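Transcriptional regulator, LacI family (Burkholderia phymatum, PDB 2RGY) probably regulates transcription as a LacI-family repressor-like protein, sensing a small effector, likely a sugar, in the cleft of its periplasmic-binding-protein-like domain. Local coordinates at residues A140-N143 with V144-D148; C109-H112 with R113-G116. One frame throughout, in Å; residues are numbered along the deposited sequence.

Both contacts lie at the start of a helix, and they show how differently two helix N-termini can be finished. Contact 1, the first turns of helix 141-155, is largely buried, and a charged pair along the helix marks it. Contact 2, where the loop 109-111 enters helix 112-125, is only partly buried; there an exposed aspartate caps the helix and a water completes the job. The two centres lie about 8 Å apart, and the contacts touch: Arg146 NH2 packs 3.4 Å from His112 CE1, while Asp142 CB comes within 3.7 Å of His112 NE2. The buried side of contact 2 thus rests on the charged pair of contact 1.

Contact 1: A140-N143 with V144-D148; sequences ASDN and VERLD
The carbonyl oxygen of Asp142 is approached by three nitrogens of Arg146, and every one of these bonds is weak. Arg146 NE comes to 3.1 Å from Asp142 O, and the backbone N and NH2 of Arg146 reach the same oxygen at longer range. The two side chains run alongside each other in the same direction, and the salt bridge closes between Asp142 OD2 and Arg146 NH2 at 3.1 Å. Carboxylate and guanidinium are steeply turned, 72° between their planes, so a single oxygen meets a single nitrogen rather than forming a two-pronged pair. A bend of the arginine chain at chi3 (-44°) folds the guanidinium back along the helix, laying one face over Asn143 CA.

Around this pair the helix is built by regular backbone bonds. Val144 N donates to Ala140 O at 3.0 Å, with Ala140 as the N-cap residue, and Leu147 N reaches Asn143 O at 2.9 Å. Val144 CG2 also packs 3.3 Å from Ala140 O.

Arg146 NH1 has a further acceptor in Ala196 O, and Asp142 touches His76 and Asn97 in loops of the other lobe. With both charges buried, their pairing probably offsets the cost of desolvation, and the positive neighbour would tend to keep the aspartate ionised in the region between the lobes.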
ATOM      1  N   ALA A 140      -2.830  -8.250 -20.325  1.00 28.85           N
ATOM      2  CA  ALA A 140      -1.839  -8.625 -19.315  1.00 27.27           C
ATOM      3  C   ALA A 140      -1.713 -10.148 -19.346  1.00 26.87           C
ATOM      4  O   ALA A 140      -2.682 -10.855 -19.074  1.00 24.84           O
ATOM      5  CB  ALA A 140      -2.278  -8.157 -17.930  1.00 27.04           C
ATOM      6  N   SER A 141      -0.525 -10.650 -19.680  1.00 26.27           N
ATOM      7  CA  SER A 141      -0.306 -12.091 -19.770  1.00 27.64           C
ATOM      8  C   SER A 141      -0.546 -12.823 -18.451  1.00 26.07           C
ATOM      9  O   SER A 141      -1.023 -13.950 -18.446  1.00 25.18           O
ATOM     10  CB  SER A 141       1.112 -12.401 -20.284  1.00 27.58           C
ATOM     11  OG  SER A 141       2.101 -12.067 -19.326  1.00 30.31           O
ATOM     12  N   ASP A 142      -0.217 -12.190 -17.333  1.00 26.56           N
ATOM     13  CA  ASP A 142      -0.435 -12.827 -16.045  1.00 27.31           C
ATOM     14  C   ASP A 142      -1.939 -12.993 -15.833  1.00 27.61           C
ATOM     15  O   ASP A 142      -2.386 -13.920 -15.150  1.00 26.43           O
ATOM     16  CB  ASP A 142       0.168 -11.980 -14.926  1.00 30.00           C
ATOM     17  CG  ASP A 142      -0.232 -10.519 -15.021  1.00 33.29           C
ATOM     18  OD1 ASP A 142      -0.161  -9.953 -16.135  1.00 33.31           O
ATOM     19  OD2 ASP A 142      -0.607  -9.933 -13.983  1.00 35.35           O
ATOM     20  N   ASN A 143      -2.721 -12.105 -16.442  1.00 26.60           N
ATOM     21  CA  ASN A 143      -4.167 -12.164 -16.301  1.00 26.04           C
ATOM     22  C   ASN A 143      -4.750 -13.224 -17.218  1.00 26.04           C
ATOM     23  O   ASN A 143      -5.616 -13.996 -16.811  1.00 27.32           O
ATOM     24  CB  ASN A 143      -4.785 -10.803 -16.615  1.00 24.08           C
ATOM     25  CG  ASN A 143      -6.290 -10.781 -16.401  1.00 22.06           C
ATOM     26  OD1 ASN A 143      -7.069 -10.937 -17.343  1.00 22.57           O
ATOM     27  ND2 ASN A 143      -6.701 -10.601 -15.157  1.00 18.01           N
ATOM     28  N   VAL A 144      -4.265 -13.272 -18.451  1.00 25.62           N
ATOM     29  CA  VAL A 144      -4.762 -14.243 -19.410  1.00 26.27           C
ATOM     30  C   VAL A 144      -4.583 -15.696 -18.958  1.00 26.05           C
ATOM     31  O   VAL A 144      -5.478 -16.519 -19.150  1.00 24.19           O
ATOM     32  CB  VAL A 144      -4.084 -14.054 -20.779  1.00 27.72           C
ATOM     33  CG1 VAL A 144      -4.591 -15.104 -21.763  1.00 27.69           C
ATOM     34  CG2 VAL A 144      -4.385 -12.658 -21.303  1.00 30.16           C
ATOM     35  N   GLU A 145      -3.437 -16.007 -18.360  1.00 25.13           N
ATOM     36  CA  GLU A 145      -3.169 -17.373 -17.911  1.00 26.17           C
ATOM     37  C   GLU A 145      -3.949 -17.677 -16.652  1.00 23.10           C
ATOM     38  O   GLU A 145      -4.310 -18.812 -16.385  1.00 20.04           O
ATOM     39  CB  GLU A 145      -1.674 -17.563 -17.685  1.00 29.03           C
ATOM     40  CG  GLU A 145      -0.954 -17.964 -18.959  1.00 37.30           C
ATOM     41  CD  GLU A 145       0.477 -17.493 -18.999  1.00 42.84           C
ATOM     42  OE1 GLU A 145       1.193 -17.704 -17.987  1.00 47.25           O
ATOM     43  OE2 GLU A 145       0.893 -16.925 -20.044  1.00 44.66           O
ATOM     44  N   ARG A 146      -4.208 -16.629 -15.888  1.00 22.15           N
ATOM     45  CA  ARG A 146      -4.978 -16.723 -14.664  1.00 22.94           C
ATOM     46  C   ARG A 146      -6.405 -17.134 -15.061  1.00 22.19           C
ATOM     47  O   ARG A 146      -6.995 -18.051 -14.483  1.00 24.05           O
ATOM     48  CB  ARG A 146      -4.976 -15.346 -14.006  1.00 25.76           C
ATOM     49  CG  ARG A 146      -5.517 -15.268 -12.616  1.00 24.70           C
ATOM     50  CD  ARG A 146      -5.178 -13.886 -12.055  1.00 24.73           C
ATOM     51  NE  ARG A 146      -3.791 -13.526 -12.373  1.00 24.40           N
ATOM     52  CZ  ARG A 146      -3.153 -12.455 -11.909  1.00 23.95           C
ATOM     53  NH1 ARG A 146      -3.766 -11.608 -11.091  1.00 24.01           N
ATOM     54  NH2 ARG A 146      -1.896 -12.225 -12.270  1.00 25.84           N
ATOM     55  N   LEU A 147      -6.954 -16.444 -16.054  1.00 21.30           N
ATOM     56  CA  LEU A 147      -8.298 -16.738 -16.543  1.00 21.30           C
ATOM     57  C   LEU A 147      -8.327 -18.089 -17.252  1.00 21.95           C
ATOM     58  O   LEU A 147      -9.283 -18.845 -17.117  1.00 22.18           O
ATOM     59  CB  LEU A 147      -8.768 -15.660 -17.524  1.00 20.12           C
ATOM     60  CG  LEU A 147      -8.976 -14.232 -17.020  1.00 19.93           C
ATOM     61  CD1 LEU A 147      -9.471 -13.373 -18.177  1.00 17.95           C
ATOM     62  CD2 LEU A 147      -9.981 -14.212 -15.868  1.00 19.93           C
ATOM     63  N   ASP A 148      -7.292 -18.381 -18.031  1.00 22.97           N
ATOM     64  CA  ASP A 148      -7.238 -19.649 -18.743  1.00 23.42           C
ATOM     65  C   ASP A 148      -7.394 -20.807 -17.759  1.00 23.53           C
ATOM     66  O   ASP A 148      -8.214 -21.696 -17.973  1.00 24.13           O
ATOM     67  CB  ASP A 148      -5.919 -19.769 -19.500  1.00 26.30           C
ATOM     68  CG  ASP A 148      -5.933 -19.015 -20.816  1.00 32.04           C
ATOM     69  OD1 ASP A 148      -6.859 -18.193 -21.049  1.00 35.24           O
ATOM     70  OD2 ASP A 148      -5.009 -19.242 -21.623  1.00 35.41           O
TER

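Contact 2: C109-H112 with R113-G116; sequences CPDH and RRGG
The carboxylate of Asp111 is met from above its plane by the backbone of Arg114, whose N lies 3.0 Å from OD2 and 65° out of that plane. The bond is otherwise nearly straight, with an N-H...O angle of 171°. At the other oxygen, OD1, the nearest atom of the helix is Arg114 CB at 3.2 Å, so the carboxylate rests on the first turn with both oxygens. The imidazole of His112 is the second flat group, and Pro110 CG sits 3.4 Å above one of its faces, displaced toward the rim.

Asp111 is the N-cap, and with CG opposite the backbone N (chi1 -173°) its carboxylate reaches forward over the amides that begin helix 112-125. A water links Arg113 N, from which it accepts at 3.0 Å, to Asp111 OD2, to which it donates at the same length. One carboxylate oxygen thus accepts from Arg114 N and from the water. Backbone bonds then carry the helix on, Gly115 N to Asp111 O at 3.0 Å and Gly116 N to His112 O at 2.9 Å. The negative charge at this end of the helix would complement the helix dipole. Asp111 is also the centre of an inverse gamma turn, with a weak bond from His112 N to Pro110 O, so the chain turns at the N-cap residue itself.

The His112 ring is held at both nitrogens, ND1 by Tyr224 OH and NE2 by Asn97 OD1, whereas the guanidinium of Arg114 turns to Glu117. In the fold, the segment leaves strand 107-108, at the edge of the five-stranded parallel sheet, and crosses to the other lobe, where helix 112-125 leads to strand 131-135 and packs beside helix 141-155.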
ATOM      1  N   CYS A 109       8.436 -16.143 -12.671  1.00 22.29           N
ATOM      2  CA  CYS A 109       6.984 -16.052 -12.698  1.00 24.06           C
ATOM      3  C   CYS A 109       6.305 -17.224 -12.006  1.00 23.85           C
ATOM      4  O   CYS A 109       6.690 -18.368 -12.195  1.00 25.33           O
ATOM      5  CB  CYS A 109       6.532 -15.991 -14.167  1.00 24.41           C
ATOM      6  SG  CYS A 109       4.861 -15.354 -14.477  1.00 29.08           S
ATOM      7  N   PRO A 110       5.278 -16.951 -11.194  1.00 22.73           N
ATOM      8  CA  PRO A 110       4.604 -18.065 -10.528  1.00 21.86           C
ATOM      9  C   PRO A 110       3.694 -18.782 -11.534  1.00 21.93           C
ATOM     10  O   PRO A 110       3.598 -18.380 -12.696  1.00 19.61           O
ATOM     11  CB  PRO A 110       3.816 -17.371  -9.425  1.00 21.19           C
ATOM     12  CG  PRO A 110       3.403 -16.095 -10.085  1.00 21.67           C
ATOM     13  CD  PRO A 110       4.675 -15.662 -10.806  1.00 22.54           C
ATOM     14  N   ASP A 111       3.030 -19.839 -11.086  1.00 21.03           N
ATOM     15  CA  ASP A 111       2.139 -20.596 -11.953  1.00 21.76           C
ATOM     16  C   ASP A 111       0.723 -20.013 -11.890  1.00 20.41           C
ATOM     17  O   ASP A 111      -0.108 -20.487 -11.124  1.00 20.38           O
ATOM     18  CB  ASP A 111       2.130 -22.063 -11.515  1.00 22.95           C
ATOM     19  CG  ASP A 111       1.351 -22.949 -12.464  1.00 24.78           C
ATOM     20  OD1 ASP A 111       1.423 -24.190 -12.317  1.00 28.50           O
ATOM     21  OD2 ASP A 111       0.664 -22.411 -13.355  1.00 24.23           O
ATOM     22  N   HIS A 112       0.457 -18.988 -12.697  1.00 19.72           N
ATOM     23  CA  HIS A 112      -0.854 -18.335 -12.712  1.00 20.02           C
ATOM     24  C   HIS A 112      -1.978 -19.237 -13.218  1.00 21.13           C
ATOM     25  O   HIS A 112      -3.130 -19.088 -12.808  1.00 20.31           O
ATOM     26  CB  HIS A 112      -0.805 -17.058 -13.557  1.00 17.17           C
ATOM     27  CG  HIS A 112      -0.020 -15.949 -12.930  1.00 18.27           C
ATOM     28  ND1 HIS A 112      -0.324 -15.431 -11.689  1.00 18.67           N
ATOM     29  CD2 HIS A 112       1.064 -15.263 -13.367  1.00 17.57           C
ATOM     30  CE1 HIS A 112       0.540 -14.477 -11.387  1.00 17.87           C
ATOM     31  NE2 HIS A 112       1.392 -14.355 -12.388  1.00 17.50           N
ATOM     32  N   ARG A 113      -1.645 -20.167 -14.108  1.00 20.50           N
ATOM     33  CA  ARG A 113      -2.641 -21.088 -14.651  1.00 22.49           C
ATOM     34  C   ARG A 113      -3.202 -21.861 -13.465  1.00 20.57           C
ATOM     35  O   ARG A 113      -4.412 -21.936 -13.265  1.00 20.24           O
ATOM     36  CB  ARG A 113      -1.977 -22.047 -15.640  1.00 25.89           C
ATOM     37  CG  ARG A 113      -2.926 -22.866 -16.491  1.00 31.55           C
ATOM     38  CD  ARG A 113      -2.120 -23.796 -17.389  1.00 38.27           C
ATOM     39  NE  ARG A 113      -2.706 -23.941 -18.719  1.00 44.67           N
ATOM     40  CZ  ARG A 113      -2.239 -24.766 -19.659  1.00 48.31           C
ATOM     41  NH1 ARG A 113      -1.172 -25.526 -19.417  1.00 49.19           N
ATOM     42  NH2 ARG A 113      -2.851 -24.851 -20.841  1.00 50.25           N
ATOM     43  N   ARG A 114      -2.298 -22.413 -12.669  1.00 19.26           N
ATOM     44  CA  ARG A 114      -2.669 -23.170 -11.485  1.00 20.17           C
ATOM     45  C   ARG A 114      -3.418 -22.267 -10.504  1.00 19.18           C
ATOM     46  O   ARG A 114      -4.325 -22.708  -9.800  1.00 16.56           O
ATOM     47  CB  ARG A 114      -1.411 -23.739 -10.827  1.00 21.01           C
ATOM     48  CG  ARG A 114      -1.620 -24.337  -9.460  1.00 24.28           C
ATOM     49  CD  ARG A 114      -2.470 -25.582  -9.484  1.00 30.77           C
ATOM     50  NE  ARG A 114      -2.457 -26.206  -8.168  1.00 36.12           N
ATOM     51  CZ  ARG A 114      -3.106 -27.324  -7.856  1.00 39.60           C
ATOM     52  NH1 ARG A 114      -3.829 -27.952  -8.777  1.00 41.81           N
ATOM     53  NH2 ARG A 114      -3.028 -27.812  -6.619  1.00 40.88           N
ATOM     54  N   GLY A 115      -3.019 -21.001 -10.459  1.00 19.25           N
ATOM     55  CA  GLY A 115      -3.671 -20.054  -9.570  1.00 19.11           C
ATOM     56  C   GLY A 115      -5.136 -19.883  -9.933  1.00 18.18           C
ATOM     57  O   GLY A 115      -5.999 -19.931  -9.061  1.00 18.95           O
ATOM     58  N   GLY A 116      -5.419 -19.685 -11.218  1.00 18.07           N
ATOM     59  CA  GLY A 116      -6.795 -19.522 -11.649  1.00 18.12           C
ATOM     60  C   GLY A 116      -7.583 -20.797 -11.397  1.00 18.38           C
ATOM     61  O   GLY A 116      -8.741 -20.762 -10.984  1.00 17.73           O
TER
HETATM   62  O   HOH W   1       0.961 -20.486 -15.583  1.00 35.65           O